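Local coordinates for probable N-glycosylase/DNA lyase (Thermotoga maritima, PDB 3N0U), which is probably a DNA glycosylase and AP lyase of the helix-hairpin-helix superfamily, built of helices and loops without strands, at residues L50-S55 against K77-L82; F56-A61 against K136-K141; E86-L91 against K101-I106; N118-D123 against H145-T150. One frame throughout, in Å; residues are numbered along the deposited sequence. Where two conformers were deposited one is given.

Contact 1 (L50-S55 against K77-L82); sequences LFCELS and KGFVHL
S55 lays its CB over one face of the F79 ring. S55 CB stands 3.8 Å from the centroid of the F79 ring and 15° off its normal, a CH-pi contact. In one of its two conformers, C52 SG lies at the edge of the same ring, 4.1 Å from F79 CD2, a sulfur-aromatic contact that is therefore tentative. F79 CG sits beside its own backbone N (chi1 -68°), and this brings the ring against S55 and, in that conformer, C52. F51 reaches instead to the backbone of 77-82. F51 CE1 is 3.3 Å from F79 O, which lies at the ring edge, near the ring plane. CD1 of F51 also touches V80 CG2 at 4.0 Å. The contact packs helix 47-59 against the short helix 78-81, within the all-helical body of a helix-hairpin-helix glycosylase. No hydrogen bond joins the two segments. The S55 hydroxyl is held inside its own helix, with OG donating to F51 O at 2.9 Å. S55 N donates to the same oxygen from the opposite face of the carbonyl plane. Further out, I106 of helix 99-109 packs on F51, S55 and F79. R110 NH2 donates to F79 O, and K77 forms a salt bridge with E48.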
loop_
_atom_site.group_PDB
_atom_site.type_symbol
_atom_site.label_atom_id
_atom_site.label_comp_id
_atom_site.label_asym_id
_atom_site.label_seq_id
_atom_site.Cartn_x
_atom_site.Cartn_y
_atom_site.Cartn_z
ATOM N N LEU A 50 5.828 2.614 12.721
ATOM C CA LEU A 50 4.776 3.001 11.801
ATOM C C LEU A 50 5.313 4.027 10.803
ATOM O O LEU A 50 4.968 4.003 9.627
ATOM C CB LEU A 50 3.586 3.584 12.568
ATOM C CG LEU A 50 2.838 2.576 13.444
ATOM C CD1 LEU A 50 1.840 3.290 14.295
ATOM C CD2 LEU A 50 2.139 1.543 12.586
ATOM N N PHE A 51 6.172 4.923 11.269
ATOM C CA PHE A 51 6.758 5.922 10.388
ATOM C C PHE A 51 7.604 5.280 9.286
ATOM O O PHE A 51 7.626 5.744 8.140
ATOM C CB PHE A 51 7.627 6.916 11.170
ATOM C CG PHE A 51 8.054 8.077 10.337
ATOM C CD1 PHE A 51 9.296 8.095 9.720
ATOM C CD2 PHE A 51 7.172 9.109 10.090
ATOM C CE1 PHE A 51 9.668 9.167 8.928
ATOM C CE2 PHE A 51 7.528 10.155 9.285
ATOM C CZ PHE A 51 8.772 10.184 8.700
ATOM N N CYS A 52 8.306 4.215 9.623
ATOM C CA CYS A 52 9.116 3.549 8.615
ATOM C C CYS A 52 8.222 2.892 7.560
ATOM O O CYS A 52 8.569 2.878 6.377
ATOM C CB CYS A 52 10.052 2.536 9.255
ATOM S SG CYS A 52 11.368 3.313 10.214
ATOM N N GLU A 53 7.072 2.385 7.968
ATOM C CA GLU A 53 6.126 1.825 7.014
ATOM C C GLU A 53 5.504 2.923 6.153
ATOM O O GLU A 53 5.294 2.747 4.968
ATOM C CB GLU A 53 5.031 1.042 7.721
ATOM C CG GLU A 53 4.239 0.130 6.781
ATOM C CD GLU A 53 5.105 -0.973 6.196
ATOM O OE1 GLU A 53 6.213 -1.244 6.724
ATOM O OE2 GLU A 53 4.709 -1.533 5.170
ATOM N N LEU A 54 5.191 4.064 6.752
ATOM C CA LEU A 54 4.711 5.186 5.967
ATOM C C LEU A 54 5.766 5.584 4.925
ATOM O O LEU A 54 5.434 5.873 3.774
ATOM C CB LEU A 54 4.370 6.377 6.880
ATOM C CG LEU A 54 3.779 7.567 6.155
ATOM C CD1 LEU A 54 2.386 7.232 5.591
ATOM C CD2 LEU A 54 3.710 8.748 7.113
ATOM N N SER A 55 7.034 5.572 5.324
ATOM C CA SER A 55 8.134 5.889 4.400
ATOM C C SER A 55 8.272 4.874 3.265
ATOM O O SER A 55 8.523 5.257 2.108
ATOM C CB SER A 55 9.448 6.041 5.160
ATOM O OG SER A 55 9.318 7.067 6.147
ATOM N N LYS A 77 15.834 2.971 10.671
ATOM C CA LYS A 77 15.417 4.145 11.433
ATOM C C LYS A 77 16.002 5.458 10.880
ATOM O O LYS A 77 15.666 6.542 11.352
ATOM C CB LYS A 77 15.771 3.974 12.915
ATOM C CG LYS A 77 14.913 2.903 13.610
ATOM C CD LYS A 77 15.264 2.787 15.088
ATOM C CE LYS A 77 14.293 1.881 15.828
ATOM N NZ LYS A 77 12.912 2.430 15.830
ATOM N N GLY A 78 16.858 5.356 9.868
ATOM C CA GLY A 78 17.349 6.538 9.181
ATOM C C GLY A 78 16.200 7.392 8.653
ATOM O O GLY A 78 16.323 8.605 8.508
ATOM N N PHE A 79 15.068 6.772 8.340
ATOM C CA PHE A 79 13.918 7.557 7.895
ATOM C C PHE A 79 13.505 8.575 8.954
ATOM O O PHE A 79 12.956 9.617 8.629
ATOM C CB PHE A 79 12.713 6.676 7.593
ATOM C CG PHE A 79 12.884 5.788 6.390
ATOM C CD1 PHE A 79 13.311 6.308 5.178
ATOM C CD2 PHE A 79 12.644 4.433 6.487
ATOM C CE1 PHE A 79 13.458 5.495 4.062
ATOM C CE2 PHE A 79 12.795 3.614 5.398
ATOM C CZ PHE A 79 13.212 4.149 4.170
ATOM N N VAL A 80 13.730 8.233 10.220
ATOM C CA VAL A 80 13.353 9.086 11.338
ATOM C C VAL A 80 14.389 10.171 11.611
ATOM O O VAL A 80 14.025 11.326 11.880
ATOM C CB VAL A 80 13.172 8.243 12.625
ATOM C CG1 VAL A 80 12.865 9.126 13.830
ATOM C CG2 VAL A 80 12.068 7.243 12.432
ATOM N N HIS A 81 15.677 9.830 11.548
ATOM C CA HIS A 81 16.671 10.746 12.085
ATOM C C HIS A 81 17.635 11.373 11.084
ATOM O O HIS A 81 18.273 12.372 11.418
ATOM C CB HIS A 81 17.459 10.078 13.232
ATOM C CG HIS A 81 18.327 8.939 12.792
ATOM N ND1 HIS A 81 19.513 9.123 12.104
ATOM C CD2 HIS A 81 18.193 7.600 12.953
ATOM C CE1 HIS A 81 20.054 7.947 11.843
ATOM N NE2 HIS A 81 19.274 7.009 12.356
ATOM N N LEU A 82 17.787 10.816 9.887
ATOM C CA LEU A 82 18.807 11.355 8.989
ATOM C C LEU A 82 18.459 12.739 8.451
ATOM O O LEU A 82 17.303 13.019 8.139
ATOM C CB LEU A 82 19.040 10.438 7.791
ATOM C CG LEU A 82 19.769 9.128 8.061
ATOM C CD1 LEU A 82 19.731 8.257 6.821
ATOM C CD2 LEU A 82 21.215 9.366 8.442
#

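Contact 2 (F56-A61 against K136-K141); sequences FCVLTA and KGIGWK. With NA (sodium ion), chain D.
I138 reaches V58 through two bends. CG1 sits beside the backbone N (chi1 -63°), and a further turn about the next bond carries CD1 toward helix 47-59. I138 CD1 lies 3.7 Å from V58 CG2, the two side chains crossing at about a right angle. I138 CD1 is also 4.1 Å from C57 CB. K141 starts extended, with CG anti to the backbone N, then bends about its third torsion (84°). The bend brings its amino group to the chain just past the helix. K141 NZ donates to A61 O at 2.8 Å, in the carbonyl plane and on a lone pair. This is the one direct hydrogen bond between the segments. D159 is another neighbour of the K141 side chain.

The backbones come closest at V58 and G137, whose CA atoms are 5.3 Å apart. G137 has a positive phi and no side chain, which suits so close an approach to V58. V58 CG2 also rests on K136 O. A water bridges the two carbonyls by donating to V58 O at 2.9 Å and to G137 O at 2.7 Å.

I138 has a second role through its backbone. I138 O binds the sodium ion at 2.4 Å, and the carbonyl oxygens of V132 and A135 and two waters are its other ligands. G139 follows as the N-cap of helix 140-148. Helix 124-134, the glycine-containing turn and helix 140-148, with an ion on main-chain oxygens from the end of the first helix and from the turn, are characteristic of the helix-hairpin-helix motif.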
loop_
_atom_site.group_PDB
_atom_site.type_symbol
_atom_site.label_atom_id
_atom_site.label_comp_id
_atom_site.label_asym_id
_atom_site.label_seq_id
_atom_site.Cartn_x
_atom_site.Cartn_y
_atom_site.Cartn_z
ATOM N N PHE A 56 8.053 3.598 3.576
ATOM C CA PHE A 56 8.026 2.558 2.558
ATOM C C PHE A 56 6.974 2.923 1.516
ATOM O O PHE A 56 7.202 2.814 0.315
ATOM C CB PHE A 56 7.729 1.188 3.187
ATOM C CG PHE A 56 7.367 0.121 2.190
ATOM C CD1 PHE A 56 8.351 -0.599 1.542
ATOM C CD2 PHE A 56 6.043 -0.175 1.917
ATOM C CE1 PHE A 56 8.021 -1.581 0.626
ATOM C CE2 PHE A 56 5.713 -1.156 1.003
ATOM C CZ PHE A 56 6.710 -1.856 0.351
ATOM N N CYS A 57 5.819 3.388 1.970
ATOM C CA CYS A 57 4.754 3.715 1.039
ATOM C C CYS A 57 5.068 4.966 0.198
ATOM O O CYS A 57 4.701 5.047 -0.972
ATOM C CB CYS A 57 3.419 3.847 1.778
ATOM S SG CYS A 57 2.876 2.283 2.505
ATOM N N VAL A 58 5.782 5.916 0.774
ATOM C CA VAL A 58 6.263 7.064 0.007
ATOM C C VAL A 58 7.180 6.576 -1.127
ATOM O O VAL A 58 7.091 7.034 -2.271
ATOM C CB VAL A 58 7.022 8.056 0.914
ATOM C CG1 VAL A 58 7.746 9.102 0.100
ATOM C CG2 VAL A 58 6.071 8.718 1.907
ATOM N N LEU A 59 8.052 5.638 -0.805
ATOM C CA LEU A 59 9.062 5.186 -1.771
ATOM C C LEU A 59 8.513 4.293 -2.857
ATOM O O LEU A 59 9.085 4.235 -3.951
ATOM C CB LEU A 59 10.184 4.427 -1.073
ATOM C CG LEU A 59 10.980 5.242 -0.059
ATOM C CD1 LEU A 59 12.014 4.353 0.610
ATOM C CD2 LEU A 59 11.635 6.463 -0.678
ATOM N N THR A 60 7.424 3.582 -2.586
ATOM C CA THR A 60 6.909 2.668 -3.590
ATOM C C THR A 60 5.764 3.241 -4.405
ATOM O O THR A 60 5.121 2.502 -5.151
ATOM C CB THR A 60 6.458 1.352 -2.957
ATOM O OG1 THR A 60 5.428 1.614 -2.005
ATOM C CG2 THR A 60 7.639 0.656 -2.289
ATOM N N ALA A 61 5.552 4.554 -4.338
ATOM C CA ALA A 61 4.447 5.189 -5.075
ATOM C C ALA A 61 4.480 4.867 -6.557
ATOM O O ALA A 61 3.427 4.609 -7.166
ATOM C CB ALA A 61 4.462 6.677 -4.881
ATOM N N LYS A 136 3.042 14.103 2.968
ATOM C CA LYS A 136 3.679 14.345 1.673
ATOM C C LYS A 136 4.037 13.043 0.984
ATOM O O LYS A 136 4.472 12.096 1.625
ATOM C CB LYS A 136 4.952 15.171 1.896
ATOM C CG LYS A 136 4.686 16.493 2.612
ATOM C CD LYS A 136 3.739 17.346 1.796
ATOM C CE LYS A 136 3.621 18.748 2.360
ATOM N NZ LYS A 136 2.643 19.554 1.582
ATOM N N GLY A 137 3.847 13.012 -0.330
ATOM C CA GLY A 137 4.124 11.836 -1.119
ATOM C C GLY A 137 3.129 10.709 -0.916
ATOM O O GLY A 137 3.373 9.580 -1.347
ATOM N N ILE A 138 2.013 11.017 -0.264
ATOM C CA ILE A 138 0.993 10.031 0.022
ATOM C C ILE A 138 -0.367 10.491 -0.513
ATOM O O ILE A 138 -0.980 11.406 0.039
ATOM C CB ILE A 138 0.845 9.820 1.541
ATOM C CG1 ILE A 138 2.139 9.265 2.138
ATOM C CG2 ILE A 138 -0.366 8.920 1.863
ATOM C CD1 ILE A 138 2.478 7.840 1.734
ATOM N N GLY A 139 -0.826 9.876 -1.591
ATOM C CA GLY A 139 -2.164 10.109 -2.106
ATOM C C GLY A 139 -3.135 9.010 -1.701
ATOM O O GLY A 139 -2.887 8.252 -0.762
ATOM N N TRP A 140 -4.244 8.898 -2.426
ATOM C CA TRP A 140 -5.279 7.940 -2.055
ATOM C C TRP A 140 -4.755 6.502 -2.041
ATOM O O TRP A 140 -5.015 5.750 -1.107
ATOM C CB TRP A 140 -6.482 8.080 -2.989
ATOM C CG TRP A 140 -7.175 9.355 -2.714
ATOM C CD1 TRP A 140 -6.995 10.545 -3.351
ATOM C CD2 TRP A 140 -8.116 9.590 -1.670
ATOM N NE1 TRP A 140 -7.790 11.510 -2.775
ATOM C CE2 TRP A 140 -8.484 10.947 -1.738
ATOM C CE3 TRP A 140 -8.691 8.782 -0.684
ATOM C CZ2 TRP A 140 -9.394 11.514 -0.861
ATOM C CZ3 TRP A 140 -9.608 9.348 0.177
ATOM C CH2 TRP A 140 -9.939 10.702 0.093
ATOM N N LYS A 141 -3.974 6.147 -3.053
ATOM C CA LYS A 141 -3.462 4.792 -3.182
ATOM C C LYS A 141 -2.461 4.490 -2.080
ATOM O O LYS A 141 -2.514 3.434 -1.448
ATOM C CB LYS A 141 -2.780 4.637 -4.545
ATOM C CG LYS A 141 -2.145 3.300 -4.799
ATOM C CD LYS A 141 -1.246 3.397 -6.037
ATOM C CE LYS A 141 0.134 3.927 -5.683
ATOM N NZ LYS A 141 0.689 4.787 -6.749
HETATM NA NA NA D . -0.772 13.640 0.913
HETATM O O HOH W 1 5.625 9.395 -2.914
HETATM O O HOH W 2 0.238 13.782 -1.391
HETATM O O HOH W 3 -0.356 16.238 1.237
#

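Contact 3 (E86-L91 against K101-I106); sequences ELAEKL and KRAEFI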
loop_
_atom_site.group_PDB
_atom_site.type_symbol
_atom_site.label_atom_id
_atom_site.label_comp_id
_atom_site.label_asym_id
_atom_site.label_seq_id
_atom_site.Cartn_x
_atom_site.Cartn_y
_atom_site.Cartn_z
ATOM N N GLU A 86 21.674 13.382 3.629
ATOM C CA GLU A 86 22.130 12.021 3.856
ATOM C C GLU A 86 21.047 10.998 3.505
ATOM O O GLU A 86 21.347 9.906 3.018
ATOM C CB GLU A 86 22.578 11.832 5.311
ATOM C CG GLU A 86 24.020 12.301 5.597
ATOM C CD GLU A 86 24.170 13.813 5.678
ATOM O OE1 GLU A 86 23.143 14.517 5.811
ATOM O OE2 GLU A 86 25.324 14.300 5.621
ATOM N N LEU A 87 19.798 11.316 3.791
ATOM C CA LEU A 87 18.708 10.431 3.410
ATOM C C LEU A 87 18.611 10.332 1.891
ATOM O O LEU A 87 18.463 9.248 1.340
ATOM C CB LEU A 87 17.393 10.931 4.001
ATOM C CG LEU A 87 16.161 10.087 3.665
ATOM C CD1 LEU A 87 16.402 8.638 4.077
ATOM C CD2 LEU A 87 14.935 10.667 4.340
ATOM N N ALA A 88 18.709 11.459 1.199
ATOM C CA ALA A 88 18.662 11.424 -0.264
ATOM C C ALA A 88 19.805 10.576 -0.808
ATOM O O ALA A 88 19.636 9.830 -1.785
ATOM C CB ALA A 88 18.715 12.825 -0.839
ATOM N N GLU A 89 20.983 10.687 -0.196
ATOM C CA GLU A 89 22.115 9.908 -0.683
ATOM C C GLU A 89 21.859 8.407 -0.509
ATOM O O GLU A 89 22.168 7.609 -1.397
ATOM C CB GLU A 89 23.412 10.327 0.003
ATOM C CG GLU A 89 24.616 9.493 -0.410
ATOM C CD GLU A 89 24.873 9.509 -1.917
ATOM O OE1 GLU A 89 24.610 10.540 -2.571
ATOM O OE2 GLU A 89 25.351 8.480 -2.446
ATOM N N LYS A 90 21.293 8.001 0.629
ATOM C CA LYS A 90 21.010 6.583 0.830
ATOM C C LYS A 90 19.919 6.093 -0.127
ATOM O O LYS A 90 19.978 4.965 -0.610
ATOM C CB LYS A 90 20.613 6.289 2.272
ATOM C CG LYS A 90 21.760 6.450 3.278
ATOM C CD LYS A 90 21.477 5.693 4.549
ATOM C CE LYS A 90 22.706 5.639 5.474
ATOM N NZ LYS A 90 22.542 4.519 6.434
ATOM N N LEU A 91 18.952 6.943 -0.440
ATOM C CA LEU A 91 17.929 6.548 -1.402
ATOM C C LEU A 91 18.529 6.423 -2.796
ATOM O O LEU A 91 18.141 5.553 -3.559
ATOM C CB LEU A 91 16.756 7.515 -1.410
ATOM C CG LEU A 91 15.941 7.513 -0.130
ATOM C CD1 LEU A 91 14.922 8.625 -0.217
ATOM C CD2 LEU A 91 15.254 6.180 0.058
ATOM N N LYS A 101 13.439 14.171 -4.023
ATOM C CA LYS A 101 12.068 14.511 -3.705
ATOM C C LYS A 101 11.479 13.556 -2.664
ATOM O O LYS A 101 10.764 13.981 -1.758
ATOM C CB LYS A 101 11.225 14.543 -4.989
ATOM C CG LYS A 101 9.960 15.328 -4.857
ATOM C CD LYS A 101 10.269 16.822 -4.588
ATOM C CE LYS A 101 9.673 17.299 -3.287
ATOM N NZ LYS A 101 9.682 18.792 -3.225
ATOM N N ARG A 102 11.747 12.263 -2.772
ATOM C CA ARG A 102 11.226 11.324 -1.777
ATOM C C ARG A 102 11.828 11.605 -0.410
ATOM O O ARG A 102 11.137 11.518 0.605
ATOM C CB ARG A 102 11.492 9.872 -2.175
ATOM C CG ARG A 102 10.839 9.437 -3.484
ATOM C CD ARG A 102 9.311 9.434 -3.444
ATOM N NE ARG A 102 8.807 9.185 -4.795
ATOM C CZ ARG A 102 8.710 10.109 -5.750
ATOM N NH1 ARG A 102 9.045 11.380 -5.513
ATOM N NH2 ARG A 102 8.279 9.762 -6.950
ATOM N N ALA A 103 13.111 11.941 -0.370
ATOM C CA ALA A 103 13.750 12.293 0.905
ATOM C C ALA A 103 13.041 13.497 1.523
ATOM O O ALA A 103 12.812 13.532 2.732
ATOM C CB ALA A 103 15.215 12.587 0.709
ATOM N N GLU A 104 12.702 14.479 0.695
ATOM C CA GLU A 104 12.050 15.685 1.180
ATOM C C GLU A 104 10.681 15.371 1.764
ATOM O O GLU A 104 10.319 15.887 2.835
ATOM C CB GLU A 104 11.944 16.713 0.052
ATOM C CG GLU A 104 13.292 17.335 -0.310
ATOM C CD GLU A 104 13.272 18.251 -1.513
ATOM O OE1 GLU A 104 12.199 18.460 -2.102
ATOM O OE2 GLU A 104 14.355 18.777 -1.858
ATOM N N PHE A 105 9.928 14.518 1.078
ATOM C CA PHE A 105 8.634 14.075 1.587
ATOM C C PHE A 105 8.768 13.433 2.959
ATOM O O PHE A 105 8.015 13.753 3.877
ATOM C CB PHE A 105 7.976 13.048 0.658
ATOM C CG PHE A 105 7.559 13.580 -0.678
ATOM C CD1 PHE A 105 7.333 14.923 -0.893
ATOM C CD2 PHE A 105 7.392 12.703 -1.735
ATOM C CE1 PHE A 105 6.946 15.381 -2.143
ATOM C CE2 PHE A 105 6.989 13.143 -2.971
ATOM C CZ PHE A 105 6.772 14.486 -3.183
ATOM N N ILE A 106 9.722 12.519 3.089
ATOM C CA ILE A 106 9.899 11.758 4.331
ATOM C C ILE A 106 10.275 12.715 5.472
ATOM O O ILE A 106 9.716 12.638 6.592
ATOM C CB ILE A 106 10.920 10.617 4.143
ATOM C CG1 ILE A 106 10.298 9.555 3.240
ATOM C CG2 ILE A 106 11.324 9.991 5.474
ATOM C CD1 ILE A 106 11.309 8.600 2.617
#
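Segments 86-91 and 101-106 are helical, with axes 8.5 Å apart at closest approach and N-to-C directions 132° apart, nearer antiparallel than parallel. The backbones are nearest at A88 and A103, whose CA atoms are only 5.1 Å apart. A103 is the centre of the contact. A103 CB points at the other helix and meets A88 CB at 3.8 Å. L87 and L91, one helical turn apart, bring their side chains to the same methyl. L87 CG is 4.0 Å from A103 CB, and L91 CD1 is 4.1 Å from it. L91 CD1 also touches the CB of R102. L87 has its CG anti to the backbone N (chi1 180°) and extends CD2 to I106 CG2, 3.8 Å away; these two side chains cross at about a right angle. I75 of helix 65-75 packs on L87 and L91. K101 and E104 form a salt bridge along their own helix, with K101 NZ 2.8 Å from E104 OE1. No hydrogen bond or salt bridge crosses between the segments. The two helices are held here by apolar packing, and the small alanines permit the close approach.

Contact 4 (N118-D123 against H145-T150); sequences NLVKGD and HFLRNT
V120 and T150 point their side chains at each other, tip to tip. V120 CG1 is 3.0 Å from T150 OG1 and 3.5 Å from T150 CB. Both approaches are close; the carbon-oxygen one is not a hydrogen bond and is doubtful in detail. The other methyl of V120 takes a different course. V120 CG2 meets the F146 ring obliquely, 3.9 Å from F146 CE2, and the two side chains cross at about a right angle. T150 CG2 lies over one face of the F146 ring, 4.0 Å above its plane and toward the rim. V120 CG2 also touches T150 CG2, so the three side chains meet as one cluster. L147 adds a looser neighbour: its CD2 is 4.3 Å from L119 O and also near V120.

The T150 hydroxyl is placed by its first torsion (chi1 74°), which sets OG1 between the backbone N and the carbonyl carbon. T150 OG1 donates to L147 O at 2.8 Å, tilted 15° from the carbonyl plane. T150 N donates to the same oxygen, so two bonds tie T150 back to L147. No hydrogen bond crosses between the segments.

Beside the contact, R148 grips N149 OD1 side-on with NE and NH2, the acceptor lying in the guanidinium plane. R148 NE lies 2.8 Å from N149 OD1. N149 ND2 reaches E53 of helix 47-59, and R148 also has a salt bridge to D206. D123 is the N-cap of helix 124-134, with OD2 accepting from Q126 N. The contact sets helix 116-121 against the C-terminal part of the helix that begins at 140, the second helix of the helix-hairpin-helix motif.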
loop_
_atom_site.group_PDB
_atom_site.type_symbol
_atom_site.label_atom_id
_atom_site.label_comp_id
_atom_site.label_asym_id
_atom_site.label_seq_id
_atom_site.Cartn_x
_atom_site.Cartn_y
_atom_site.Cartn_z
ATOM N N ASN A 118 -2.556 6.516 16.782
ATOM C CA ASN A 118 -3.965 6.839 16.813
ATOM C C ASN A 118 -4.584 6.715 15.412
ATOM O O ASN A 118 -5.676 6.189 15.268
ATOM C CB ASN A 118 -4.172 8.232 17.394
ATOM C CG ASN A 118 -5.634 8.566 17.582
ATOM O OD1 ASN A 118 -6.340 8.854 16.621
ATOM N ND2 ASN A 118 -6.098 8.527 18.822
ATOM N N LEU A 119 -3.871 7.155 14.375
ATOM C CA LEU A 119 -4.401 7.073 13.013
ATOM C C LEU A 119 -4.663 5.632 12.632
ATOM O O LEU A 119 -5.672 5.317 12.011
ATOM C CB LEU A 119 -3.436 7.682 11.985
ATOM C CG LEU A 119 -3.453 9.188 11.800
ATOM C CD1 LEU A 119 -2.232 9.605 11.000
ATOM C CD2 LEU A 119 -4.730 9.635 11.120
ATOM N N VAL A 120 -3.732 4.754 12.967
ATOM C CA VAL A 120 -3.839 3.373 12.528
ATOM C C VAL A 120 -4.993 2.654 13.234
ATOM O O VAL A 120 -5.566 1.700 12.703
ATOM C CB VAL A 120 -2.494 2.646 12.695
ATOM C CG1 VAL A 120 -2.672 1.158 12.537
ATOM C CG2 VAL A 120 -1.512 3.223 11.680
ATOM N N LYS A 121 -5.379 3.162 14.400
ATOM C CA LYS A 121 -6.451 2.563 15.182
ATOM C C LYS A 121 -7.799 3.219 14.895
ATOM O O LYS A 121 -8.846 2.724 15.334
ATOM C CB LYS A 121 -6.139 2.694 16.677
ATOM C CG LYS A 121 -4.957 1.860 17.138
ATOM C CD LYS A 121 -5.318 0.390 17.205
ATOM C CE LYS A 121 -4.176 -0.434 17.776
ATOM N NZ LYS A 121 -4.585 -1.842 18.033
ATOM N N GLY A 122 -7.771 4.356 14.204
ATOM C CA GLY A 122 -8.981 5.121 13.973
ATOM C C GLY A 122 -9.829 4.557 12.848
ATOM O O GLY A 122 -9.509 3.515 12.285
ATOM N N ASP A 123 -10.923 5.243 12.523
ATOM C CA ASP A 123 -11.747 4.834 11.399
ATOM C C ASP A 123 -10.878 4.919 10.167
ATOM O O ASP A 123 -10.339 5.982 9.873
ATOM C CB ASP A 123 -12.949 5.750 11.247
ATOM C CG ASP A 123 -13.828 5.352 10.092
ATOM O OD1 ASP A 123 -14.812 4.618 10.314
ATOM O OD2 ASP A 123 -13.524 5.757 8.956
ATOM N N HIS A 145 -2.512 1.901 1.077
ATOM C CA HIS A 145 -1.412 0.964 1.188
ATOM C C HIS A 145 -0.818 0.947 2.593
ATOM O O HIS A 145 -0.643 -0.126 3.186
ATOM C CB HIS A 145 -0.356 1.373 0.168
ATOM C CG HIS A 145 0.731 0.375 -0.035
ATOM N ND1 HIS A 145 1.805 0.628 -0.858
ATOM C CD2 HIS A 145 0.907 -0.880 0.443
ATOM C CE1 HIS A 145 2.609 -0.422 -0.869
ATOM N NE2 HIS A 145 2.086 -1.352 -0.087
ATOM N N PHE A 146 -0.515 2.136 3.119
ATOM C CA PHE A 146 0.011 2.258 4.473
ATOM C C PHE A 146 -0.952 1.616 5.482
ATOM O O PHE A 146 -0.547 0.800 6.325
ATOM C CB PHE A 146 0.251 3.734 4.829
ATOM C CG PHE A 146 0.528 3.981 6.296
ATOM C CD1 PHE A 146 1.717 3.588 6.863
ATOM C CD2 PHE A 146 -0.414 4.590 7.082
ATOM C CE1 PHE A 146 1.964 3.805 8.193
ATOM C CE2 PHE A 146 -0.176 4.799 8.421
ATOM C CZ PHE A 146 1.020 4.404 8.969
ATOM N N LEU A 147 -2.218 1.993 5.422
ATOM C CA LEU A 147 -3.174 1.474 6.394
ATOM C C LEU A 147 -3.295 -0.052 6.305
ATOM O O LEU A 147 -3.252 -0.762 7.318
ATOM C CB LEU A 147 -4.521 2.195 6.259
ATOM C CG LEU A 147 -4.464 3.668 6.712
ATOM C CD1 LEU A 147 -5.694 4.426 6.266
ATOM C CD2 LEU A 147 -4.290 3.769 8.231
ATOM N N ARG A 148 -3.385 -0.580 5.095
ATOM C CA ARG A 148 -3.442 -2.016 4.909
ATOM C C ARG A 148 -2.218 -2.698 5.528
ATOM O O ARG A 148 -2.339 -3.760 6.158
ATOM C CB ARG A 148 -3.526 -2.323 3.409
ATOM C CG ARG A 148 -3.949 -3.743 3.056
ATOM C CD ARG A 148 -2.839 -4.798 3.230
ATOM N NE ARG A 148 -1.619 -4.497 2.494
ATOM C CZ ARG A 148 -1.387 -4.852 1.235
ATOM N NH1 ARG A 148 -2.303 -5.486 0.535
ATOM N NH2 ARG A 148 -0.240 -4.521 0.656
ATOM N N ASN A 149 -1.039 -2.090 5.332
ATOM C CA ASN A 149 0.203 -2.658 5.828
ATOM C C ASN A 149 0.332 -2.595 7.366
ATOM O O ASN A 149 1.275 -3.140 7.935
ATOM C CB ASN A 149 1.425 -2.038 5.149
ATOM C CG ASN A 149 1.664 -2.594 3.754
ATOM O OD1 ASN A 149 0.795 -3.196 3.159
ATOM N ND2 ASN A 149 2.842 -2.383 3.242
ATOM N N THR A 150 -0.613 -1.938 8.029
ATOM C CA THR A 150 -0.678 -1.955 9.486
ATOM C C THR A 150 -1.826 -2.848 9.981
ATOM O O THR A 150 -2.135 -2.864 11.164
ATOM C CB THR A 150 -0.869 -0.538 10.081
ATOM O OG1 THR A 150 -2.219 -0.080 9.868
ATOM C CG2 THR A 150 0.103 0.419 9.470
#

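From the N terminus, helix 47-59 opens two loops in turn. Contact 1 closes the first at helix 78-81. Contact 2 starts within that loop and closes much later, at 136-141, so the two cross. Contact 3 joins helices 84-93 and 99-109; it follows contact 1 in series and nests inside the loop of contact 2. Contact 4 opens at helix 116-121 and closes at 145-150, crossing contact 2 and following contacts 1 and 3. Helix 47-59 links contacts 1 and 2, and helix 140-148 links contacts 2 and 4. Contacts 3 and 4 do not touch, their nearest atoms lying about 11 Å apart.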